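Local coordinates for protein Bd3459 (Bdellovibrio bacteriovorus, PDB 5CEC) that is a predatory endopeptidase of the peptidase S13 family, probably acting as a serine-type D-Ala-D-Ala carboxypeptidase, and is bound by the ankyrin-repeat immunity protein Bd3460, at residues I106-S111 / E137-D142; K91-V96 / T232-S237; D142-L147 / V219-F224. The protein carries 1 engineered substitution. All coordinates share one frame; numbering follows the deposited sequence. Where two conformers were deposited one is given.

All three contacts belong to one mixed sheet and the loops at its end, distinct from the antiparallel sheet whose strand 354-361 carries Lys-357 of a probable K(T/S)G-type active-site motif. Interactions 1 and 2 have centres about 10 Å apart and share a border, strands 91-98 and 104-109 being neighbours; across it Glu-109 OE1 meets His-95 NE2 at 2.7 Å. The sulfate held by Thr-232 of interaction 2 lies beside this link, about 4 Å from the side chain of Glu-109 at nearest atoms. Interactions 1 and 3, about 7 Å apart between centres, share Asp-142, and Phe-141 O lies 2.9 Å from Val-219 N. Phe-224 of interaction 3 packs against His-107 and His-95.

Interaction 1 of 3, residues I106-S111 / E137-D142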
loop_
_atom_site.group_PDB
_atom_site.type_symbol
_atom_site.label_atom_id
_atom_site.label_comp_id
_atom_site.label_asym_id
_atom_site.label_seq_id
_atom_site.Cartn_x
_atom_site.Cartn_y
_atom_site.Cartn_z
ATOM N N ILE A 106 25.429 25.855 -3.995
ATOM C CA ILE A 106 24.936 24.640 -4.619
ATOM C C ILE A 106 23.665 24.932 -5.371
ATOM O O ILE A 106 22.719 25.459 -4.800
ATOM C CB ILE A 106 24.693 23.508 -3.628
ATOM C CG1 ILE A 106 26.004 23.157 -2.914
ATOM C CG2 ILE A 106 24.137 22.274 -4.345
ATOM C CD1 ILE A 106 25.895 22.013 -1.935
ATOM N N HIS A 107 23.630 24.556 -6.645
ATOM C CA HIS A 107 22.399 24.593 -7.424
ATOM C C HIS A 107 21.932 23.171 -7.687
ATOM O O HIS A 107 22.698 22.370 -8.216
ATOM C CB HIS A 107 22.566 25.301 -8.766
ATOM C CG HIS A 107 21.350 25.228 -9.646
ATOM N ND1 HIS A 107 20.213 25.972 -9.410
ATOM C CD2 HIS A 107 21.092 24.490 -10.752
ATOM C CE1 HIS A 107 19.330 25.725 -10.361
ATOM N NE2 HIS A 107 19.826 24.814 -11.169
ATOM N N ILE A 108 20.694 22.847 -7.313
ATOM C CA ILE A 108 20.097 21.540 -7.602
ATOM C C ILE A 108 19.352 21.555 -8.946
ATOM O O ILE A 108 18.365 22.274 -9.122
ATOM C CB ILE A 108 19.147 21.079 -6.493
ATOM C CG1 ILE A 108 19.876 20.997 -5.135
ATOM C CG2 ILE A 108 18.558 19.728 -6.852
ATOM C CD1 ILE A 108 18.964 20.732 -3.959
ATOM N N GLU A 109 19.879 20.803 -9.898
ATOM C CA GLU A 109 19.256 20.559 -11.172
ATOM C C GLU A 109 18.455 19.281 -11.002
ATOM O O GLU A 109 19.011 18.176 -10.931
ATOM C CB GLU A 109 20.338 20.447 -12.264
ATOM C CG GLU A 109 19.791 20.011 -13.621
ATOM C CD GLU A 109 20.869 19.822 -14.679
ATOM O OE1 GLU A 109 22.062 20.017 -14.379
ATOM O OE2 GLU A 109 20.525 19.439 -15.821
ATOM N N GLY A 110 17.136 19.433 -10.868
ATOM C CA GLY A 110 16.314 18.291 -10.522
ATOM C C GLY A 110 16.138 17.268 -11.627
ATOM O O GLY A 110 16.370 17.546 -12.798
ATOM N N SER A 111 15.725 16.079 -11.223
ATOM C CA SER A 111 15.448 14.978 -12.105
ATOM C C SER A 111 13.972 14.542 -12.097
ATOM O O SER A 111 13.636 13.541 -12.719
ATOM C CB SER A 111 16.299 13.764 -11.712
ATOM O OG SER A 111 15.994 13.363 -10.393
ATOM N N GLU A 137 26.197 28.449 1.364
ATOM C CA GLU A 137 25.898 29.860 1.371
ATOM C C GLU A 137 24.599 30.097 0.611
ATOM O O GLU A 137 23.624 30.523 1.195
ATOM C CB GLU A 137 27.063 30.640 0.751
ATOM C CG GLU A 137 26.864 32.137 0.792
ATOM C CD GLU A 137 26.819 32.654 2.210
ATOM O OE1 GLU A 137 27.809 32.434 2.973
ATOM O OE2 GLU A 137 25.786 33.268 2.547
ATOM N N LYS A 138 24.569 29.736 -0.663
ATOM C CA LYS A 138 23.397 29.886 -1.485
ATOM C C LYS A 138 23.024 28.501 -2.023
ATOM O O LYS A 138 23.818 27.828 -2.679
ATOM C CB LYS A 138 23.644 30.885 -2.605
ATOM C CG LYS A 138 22.429 31.181 -3.449
ATOM C CD LYS A 138 22.619 32.384 -4.363
ATOM C CE LYS A 138 23.703 32.147 -5.400
ATOM N NZ LYS A 138 23.752 33.266 -6.389
ATOM N N LEU A 139 21.834 28.054 -1.649
ATOM C CA LEU A 139 21.233 26.851 -2.188
ATOM C C LEU A 139 20.129 27.232 -3.139
ATOM O O LEU A 139 19.147 27.851 -2.736
ATOM C CB LEU A 139 20.699 25.957 -1.076
ATOM C CG LEU A 139 20.017 24.664 -1.520
ATOM C CD1 LEU A 139 21.004 23.767 -2.263
ATOM C CD2 LEU A 139 19.391 23.932 -0.334
ATOM N N THR A 140 20.261 26.869 -4.398
ATOM C CA THR A 140 19.207 27.130 -5.378
ATOM C C THR A 140 18.757 25.832 -5.997
ATOM O O THR A 140 19.409 24.818 -5.845
ATOM C CB THR A 140 19.637 28.160 -6.451
ATOM O OG1 THR A 140 20.671 27.620 -7.268
ATOM C CG2 THR A 140 20.079 29.450 -5.808
ATOM N N PHE A 141 17.598 25.857 -6.646
ATOM C CA PHE A 141 16.982 24.651 -7.186
ATOM C C PHE A 141 16.066 25.022 -8.340
ATOM O O PHE A 141 15.529 26.137 -8.375
ATOM C CB PHE A 141 16.201 23.893 -6.109
ATOM C CG PHE A 141 15.016 24.664 -5.576
ATOM C CD1 PHE A 141 15.165 25.598 -4.562
ATOM C CD2 PHE A 141 13.763 24.509 -6.143
ATOM C CE1 PHE A 141 14.097 26.342 -4.126
ATOM C CE2 PHE A 141 12.711 25.266 -5.712
ATOM C CZ PHE A 141 12.873 26.172 -4.709
ATOM N N ASP A 142 15.898 24.090 -9.278
ATOM C CA ASP A 142 15.047 24.332 -10.450
ATOM C C ASP A 142 13.691 23.626 -10.312
ATOM O O ASP A 142 13.338 23.045 -9.281
ATOM C CB ASP A 142 15.780 23.987 -11.766
ATOM C CG ASP A 142 15.979 22.512 -11.999
ATOM O OD1 ASP A 142 15.363 21.659 -11.316
ATOM O OD2 ASP A 142 16.784 22.205 -12.916
HETATM O O HOH W 1 18.946 23.782 -13.457
HETATM O O HOH W 2 16.347 19.924 -14.249
#
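Ile-106, His-107 and Ile-108 pair with Leu-139, Thr-140 and Phe-141 as neighbouring parallel strands of a mixed sheet, and these strands are the two ends of a beta-alpha-beta unit whose connection contains helix 118-130. The strand axes are 4.4 Å apart and diverge by only 14°. Backbone bonds run from Ile-106 N to Lys-138 O, Thr-140 N to Ile-106 O, and Ile-108 N to Thr-140 O; a more bent one, 142° at the hydrogen, joins Asp-142 N to Ile-108 O.

On one face His-107 and Thr-140 meet roughly at right angles. Thr-140 OG1 comes to the ring edge, 2.7 Å from His-107 ND1, in a hydrogen bond. OG1 is placed there by a chi1 of 67°, which sets it between the backbone N and the carbonyl carbon. The other ring nitrogen, NE2, reaches Asp-142 OD2 through a water, which probably restrains the rotation of the imidazole. Where the strands end, Asp-142 OD1 accepts from Gly-110 N at 2.9 Å, on its syn side but out of the carboxylate plane, while OD2 takes a second water that also donates to Gly-110 O.

The other face is apolar: Leu-139 CD1 lies 3.9 Å from Ile-106 CB and 4.0 Å from Ile-108 CD1. Helix 167-182 packs on Leu-139 and Phe-141 there, and Ile-106 and Ile-108 adjoin Leu-94 and Thr-92 of strand 91-98. Strand 212-218 flanks 135-141 on its far edge, and on the face of His-107 and Thr-140 the ring of Phe-224 stacks on His-107.

Interaction 2 of 3, residues K91-V96 / T232-S237; sequences KTKLHV and TMVLMS. With SO4 (sulfate ion), chain G.
Thr-92 and Leu-94 pair with Leu-235 and Met-233 in an antiparallel ladder, and these hydrogen-bonded pairs account for the polar backbone groups that face each other. Leu-235 N gives a practically straight bond to Thr-92 O at 2.8 Å, and Met-233 N does the same to Leu-94 O. Leu-94 N returns one to Met-233 O. The fourth, Thr-92 N to Leu-235 O, is stretched to 3.2 Å, with the donor lifted above the carbonyl plane. Lys-93 and His-95 turn their backbone groups to Glu-109 and His-107 of strand 104-109. On the other strand, Thr-232 and Val-234 bond to Ala-438 and Thr-436.

Side-chain polar groups gather round His-95 and Thr-232. Chi1 values of -61° and -55° put His-95 CG and Thr-232 OG1 beside their own backbone N, which turns both side chains the same way. Thr-232 OG1 donates to sulfate O4 at 2.8 Å and accepts from a water, which also bonds His-95 ND1 at 2.7 Å in the plane of the ring. His-95 NE2 is taken by Glu-109 OE1. Sulfate O2 approaches the ring edge, 3.2 Å from His-95 CE1, and Lys-93 NZ stands 3.9 Å from O2, too far for a direct bond. Thr-92 OG1 is bonded to Ser-111 OG and, at 2.6 Å, to a water that probably also donates to Leu-235 O.

On the face with Lys-93, Lys-91 CG runs beside Met-236 CG at 4.1 Å. The sulfate probably comes from the crystallisation liquor, yet a threonine hydroxyl, a histidine edge and a nearby ammonium form a place suited to an anion, and Glu-109 at NE2, with the sulfate nearby, could favour a protonated His-95 ring.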
loop_
_atom_site.group_PDB
_atom_site.type_symbol
_atom_site.label_atom_id
_atom_site.label_comp_id
_atom_site.label_asym_id
_atom_site.label_seq_id
_atom_site.Cartn_x
_atom_site.Cartn_y
_atom_site.Cartn_z
ATOM N N LYS A 91 18.501 11.079 -11.943
ATOM C CA LYS A 91 19.876 11.599 -11.726
ATOM C C LYS A 91 19.795 13.066 -11.331
ATOM O O LYS A 91 19.840 13.960 -12.194
ATOM C CB LYS A 91 20.716 11.374 -12.982
ATOM C CG LYS A 91 20.806 9.913 -13.353
ATOM C CD LYS A 91 21.486 9.725 -14.701
ATOM C CE LYS A 91 21.120 8.394 -15.338
ATOM N NZ LYS A 91 19.642 8.205 -15.550
ATOM N N THR A 92 19.625 13.322 -10.032
ATOM C CA THR A 92 19.588 14.698 -9.515
ATOM C C THR A 92 21.032 15.207 -9.528
ATOM O O THR A 92 21.946 14.505 -9.083
ATOM C CB THR A 92 19.012 14.717 -8.089
ATOM O OG1 THR A 92 17.698 14.150 -8.116
ATOM C CG2 THR A 92 18.932 16.124 -7.536
ATOM N N LYS A 93 21.242 16.395 -10.096
ATOM C CA LYS A 93 22.575 16.959 -10.209
ATOM C C LYS A 93 22.742 18.142 -9.267
ATOM O O LYS A 93 21.844 18.963 -9.097
ATOM C CB LYS A 93 22.840 17.356 -11.662
ATOM C CG LYS A 93 22.896 16.157 -12.587
ATOM C CD LYS A 93 23.082 16.583 -14.041
ATOM C CE LYS A 93 23.541 15.400 -14.889
ATOM N NZ LYS A 93 23.926 15.814 -16.263
ATOM N N LEU A 94 23.870 18.181 -8.586
ATOM C CA LEU A 94 24.221 19.295 -7.730
ATOM C C LEU A 94 25.420 19.971 -8.387
ATOM O O LEU A 94 26.454 19.349 -8.619
ATOM C CB LEU A 94 24.585 18.797 -6.347
ATOM C CG LEU A 94 23.434 18.658 -5.344
ATOM C CD1 LEU A 94 22.493 17.564 -5.747
ATOM C CD2 LEU A 94 24.030 18.408 -3.969
ATOM N N HIS A 95 25.295 21.252 -8.625
ATOM C CA HIS A 95 26.361 22.067 -9.180
ATOM C C HIS A 95 26.991 22.815 -8.025
ATOM O O HIS A 95 26.335 23.655 -7.434
ATOM C CB HIS A 95 25.775 23.005 -10.224
ATOM C CG HIS A 95 25.126 22.286 -11.358
ATOM N ND1 HIS A 95 25.827 21.956 -12.494
ATOM C CD2 HIS A 95 23.874 21.790 -11.530
ATOM C CE1 HIS A 95 25.029 21.328 -13.337
ATOM N NE2 HIS A 95 23.838 21.209 -12.777
ATOM N N VAL A 96 28.219 22.436 -7.673
ATOM C CA VAL A 96 28.849 22.827 -6.408
ATOM C C VAL A 96 30.011 23.762 -6.669
ATOM O O VAL A 96 30.953 23.375 -7.388
ATOM C CB VAL A 96 29.349 21.593 -5.627
ATOM C CG1 VAL A 96 29.947 22.007 -4.295
ATOM C CG2 VAL A 96 28.210 20.587 -5.430
ATOM N N THR A 232 30.011 19.370 -11.125
ATOM C CA THR A 232 28.728 18.688 -11.181
ATOM C C THR A 232 28.852 17.348 -10.508
ATOM O O THR A 232 29.639 16.502 -10.905
ATOM C CB THR A 232 28.255 18.495 -12.626
ATOM O OG1 THR A 232 28.230 19.769 -13.272
ATOM C CG2 THR A 232 26.857 17.871 -12.672
ATOM N N MET A 233 28.064 17.173 -9.466
ATOM C CA MET A 233 27.969 15.951 -8.720
ATOM C C MET A 233 26.584 15.360 -9.021
ATOM O O MET A 233 25.619 16.108 -9.265
ATOM C CB MET A 233 28.154 16.251 -7.226
ATOM C CG MET A 233 29.456 16.983 -6.894
ATOM S SD MET A 233 30.910 16.012 -7.278
ATOM C CE MET A 233 30.798 14.777 -5.981
ATOM N N VAL A 234 26.487 14.035 -9.035
ATOM C CA VAL A 234 25.213 13.368 -9.286
ATOM C C VAL A 234 24.829 12.526 -8.083
ATOM O O VAL A 234 25.660 11.822 -7.490
ATOM C CB VAL A 234 25.184 12.546 -10.604
ATOM C CG1 VAL A 234 26.097 11.329 -10.549
ATOM C CG2 VAL A 234 23.761 12.118 -10.933
ATOM N N LEU A 235 23.552 12.636 -7.723
ATOM C CA LEU A 235 22.929 11.833 -6.683
ATOM C C LEU A 235 21.852 11.004 -7.372
ATOM O O LEU A 235 20.745 11.483 -7.634
ATOM C CB LEU A 235 22.286 12.737 -5.623
ATOM C CG LEU A 235 21.664 12.006 -4.424
ATOM C CD1 LEU A 235 22.738 11.660 -3.403
ATOM C CD2 LEU A 235 20.550 12.849 -3.807
ATOM N N MET A 236 22.155 9.754 -7.671
ATOM C CA MET A 236 21.201 8.907 -8.370
ATOM C C MET A 236 20.217 8.287 -7.395
ATOM O O MET A 236 20.591 7.830 -6.318
ATOM C CB MET A 236 21.890 7.802 -9.129
ATOM C CG MET A 236 22.847 8.304 -10.174
ATOM S SD MET A 236 23.183 7.084 -11.442
ATOM C CE MET A 236 24.156 5.921 -10.497
ATOM N N SER A 237 18.944 8.267 -7.775
ATOM C CA SER A 237 17.971 7.486 -7.031
ATOM C C SER A 237 18.293 6.011 -7.091
ATOM O O SER A 237 19.074 5.560 -7.946
ATOM C CB SER A 237 16.555 7.692 -7.568
ATOM O OG SER A 237 16.375 7.054 -8.820
HETATM S S SO4 G . 26.688 19.600 -16.752
HETATM O O1 SO4 G . 26.792 18.514 -17.748
HETATM O O2 SO4 G . 25.564 19.309 -15.822
HETATM O O3 SO4 G . 26.429 20.890 -17.448
HETATM O O4 SO4 G . 27.977 19.633 -16.025
HETATM O O HOH W 3 17.705 11.707 -7.199
HETATM O O HOH W 4 28.532 22.256 -12.184
#

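Interaction 3 of 3, residues D142-L147 / V219-F224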
loop_
_atom_site.group_PDB
_atom_site.type_symbol
_atom_site.label_atom_id
_atom_site.label_comp_id
_atom_site.label_asym_id
_atom_site.label_seq_id
_atom_site.Cartn_x
_atom_site.Cartn_y
_atom_site.Cartn_z
ATOM N N ASP A 142 15.898 24.090 -9.278
ATOM C CA ASP A 142 15.047 24.332 -10.450
ATOM C C ASP A 142 13.691 23.626 -10.312
ATOM O O ASP A 142 13.338 23.045 -9.281
ATOM C CB ASP A 142 15.780 23.987 -11.766
ATOM C CG ASP A 142 15.979 22.512 -11.999
ATOM O OD1 ASP A 142 15.363 21.659 -11.316
ATOM O OD2 ASP A 142 16.784 22.205 -12.916
ATOM N N GLU A 143 12.903 23.752 -11.370
ATOM C CA GLU A 143 11.525 23.305 -11.379
ATOM C C GLU A 143 11.360 21.800 -11.498
ATOM O O GLU A 143 10.260 21.289 -11.376
ATOM C CB GLU A 143 10.710 24.026 -12.466
ATOM C CG GLU A 143 11.084 23.674 -13.898
ATOM C CD GLU A 143 12.174 24.529 -14.515
ATOM O OE1 GLU A 143 13.133 24.975 -13.829
ATOM O OE2 GLU A 143 12.099 24.708 -15.739
ATOM N N ASN A 144 12.470 21.077 -11.643
ATOM C CA ASN A 144 12.408 19.639 -11.650
ATOM C C ASN A 144 12.832 19.025 -10.339
ATOM O O ASN A 144 12.840 17.812 -10.227
ATOM C CB ASN A 144 13.232 19.090 -12.807
ATOM C CG ASN A 144 12.649 19.475 -14.136
ATOM O OD1 ASN A 144 11.442 19.352 -14.337
ATOM N ND2 ASN A 144 13.501 19.904 -15.052
ATOM N N PHE A 145 13.181 19.871 -9.358
ATOM C CA PHE A 145 13.525 19.373 -8.031
ATOM C C PHE A 145 12.246 19.269 -7.220
ATOM O O PHE A 145 11.749 20.257 -6.681
ATOM C CB PHE A 145 14.543 20.265 -7.329
ATOM C CG PHE A 145 14.893 19.788 -5.938
ATOM C CD1 PHE A 145 15.307 18.477 -5.727
ATOM C CD2 PHE A 145 14.721 20.631 -4.831
ATOM C CE1 PHE A 145 15.608 18.035 -4.437
ATOM C CE2 PHE A 145 15.023 20.194 -3.554
ATOM C CZ PHE A 145 15.451 18.897 -3.347
ATOM N N LEU A 146 11.688 18.072 -7.211
ATOM C CA LEU A 146 10.481 17.780 -6.461
ATOM C C LEU A 146 10.888 17.312 -5.090
ATOM O O LEU A 146 11.702 16.402 -4.950
ATOM C CB LEU A 146 9.621 16.752 -7.153
ATOM C CG LEU A 146 9.333 17.025 -8.630
ATOM C CD1 LEU A 146 8.590 15.844 -9.252
ATOM C CD2 LEU A 146 8.575 18.340 -8.824
ATOM N N LEU A 147 10.399 17.995 -4.071
ATOM C CA LEU A 147 10.713 17.692 -2.681
ATOM C C LEU A 147 9.428 17.729 -1.888
ATOM O O LEU A 147 8.741 18.786 -1.838
ATOM C CB LEU A 147 11.701 18.703 -2.112
ATOM C CG LEU A 147 12.060 18.539 -0.648
ATOM C CD1 LEU A 147 12.865 17.267 -0.422
ATOM C CD2 LEU A 147 12.840 19.749 -0.171
ATOM N N VAL A 219 15.760 28.936 -8.938
ATOM C CA VAL A 219 16.366 29.351 -10.214
ATOM C C VAL A 219 15.919 28.376 -11.294
ATOM O O VAL A 219 16.281 27.200 -11.248
ATOM C CB VAL A 219 17.914 29.396 -10.155
ATOM C CG1 VAL A 219 18.489 29.768 -11.518
ATOM C CG2 VAL A 219 18.382 30.386 -9.093
ATOM N N LYS A 220 15.133 28.868 -12.252
ATOM C CA LYS A 220 14.596 28.057 -13.351
ATOM C C LYS A 220 15.702 27.445 -14.195
ATOM O O LYS A 220 16.745 28.077 -14.425
ATOM C CB LYS A 220 13.721 28.907 -14.279
ATOM C CG LYS A 220 12.436 29.408 -13.668
ATOM C CD LYS A 220 11.744 30.357 -14.645
ATOM C CE LYS A 220 10.466 30.957 -14.066
ATOM N NZ LYS A 220 10.301 32.370 -14.509
ATOM N N LYS A 221 15.460 26.235 -14.684
ATOM C CA LYS A 221 16.473 25.499 -15.455
ATOM C C LYS A 221 17.048 26.330 -16.611
ATOM O O LYS A 221 18.266 26.402 -16.772
ATOM C CB LYS A 221 15.908 24.171 -15.977
ATOM C CG LYS A 221 16.918 23.338 -16.750
ATOM C CD LYS A 221 16.294 22.071 -17.291
ATOM C CE LYS A 221 17.239 21.445 -18.312
ATOM N NZ LYS A 221 16.820 20.086 -18.726
ATOM N N ALA A 222 16.165 26.958 -17.389
ATOM C CA ALA A 222 16.561 27.742 -18.579
ATOM C C ALA A 222 17.387 28.961 -18.222
ATOM O O ALA A 222 18.113 29.475 -19.078
ATOM C CB ALA A 222 15.337 28.165 -19.395
ATOM N N GLU A 223 17.240 29.442 -16.987
ATOM C CA GLU A 223 17.976 30.602 -16.490
ATOM C C GLU A 223 19.226 30.284 -15.680
ATOM O O GLU A 223 19.941 31.206 -15.271
ATOM C CB GLU A 223 17.061 31.459 -15.627
ATOM C CG GLU A 223 15.915 32.060 -16.422
ATOM C CD GLU A 223 14.997 32.922 -15.586
ATOM O OE1 GLU A 223 15.278 33.143 -14.384
ATOM O OE2 GLU A 223 13.985 33.382 -16.148
ATOM N N PHE A 224 19.514 29.006 -15.473
ATOM C CA PHE A 224 20.642 28.644 -14.624
ATOM C C PHE A 224 21.932 28.751 -15.412
ATOM O O PHE A 224 22.037 28.214 -16.517
ATOM C CB PHE A 224 20.501 27.234 -14.079
ATOM C CG PHE A 224 21.747 26.730 -13.406
ATOM C CD1 PHE A 224 22.246 27.369 -12.286
ATOM C CD2 PHE A 224 22.447 25.653 -13.932
ATOM C CE1 PHE A 224 23.413 26.916 -11.674
ATOM C CE2 PHE A 224 23.606 25.196 -13.328
ATOM C CZ PHE A 224 24.086 25.831 -12.198
HETATM O O HOH W 5 13.348 26.428 -17.455
#
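Glu-143 and Lys-221 cross at about a right angle, and the carboxylate meets the backbone of Lys-221, not its ammonium. Glu-143 OE1 uses its syn lone pair to accept from Lys-221 N at 2.8 Å, with an angle of 166° at the hydrogen. OE2 receives a water at 2.7 Å, and that water accepts in turn from Ala-222 N. One carboxylate therefore serves two consecutive N-H groups at the start of the 3-10 segment 221-223, one directly and one by relay. The fold of Glu-143 explains this reach: CG sits between the backbone N and the carbonyl carbon, and a bend at chi2, -89°, swings the acid round to the facing loop.

Lys-221 runs alongside Asp-142, pointing the same way. Asp-142 OD2 lies 3.7 Å from Lys-221 CB, but NZ remains 6.2 Å from OD2, so the opposite charges interact at most at a distance. Asn-144, its OD1 hydrogen-bonded to Arg-112, crosses the same chain obliquely in loose packing, ND2 being 4.2 Å from Lys-221 CD. The backbones also come close, with Asp-142 CA 3.2 Å from Val-219 O in a CA-H...O contact.

The shape of segment 142-147 is set by a type I turn from Asp-142 to Phe-145, together with an Asx turn: Asp-142 OD1, which also accepts from Gly-110 N, takes Asn-144 N at 3.0 Å from above the carboxylate plane. The two loops meet where strands 135-141 and 212-218 end. Gln-170 of helix 167-182 bonds Glu-143 O, the same helix receives Phe-145 on Val-174, and Leu-146 packs on helix 253-262.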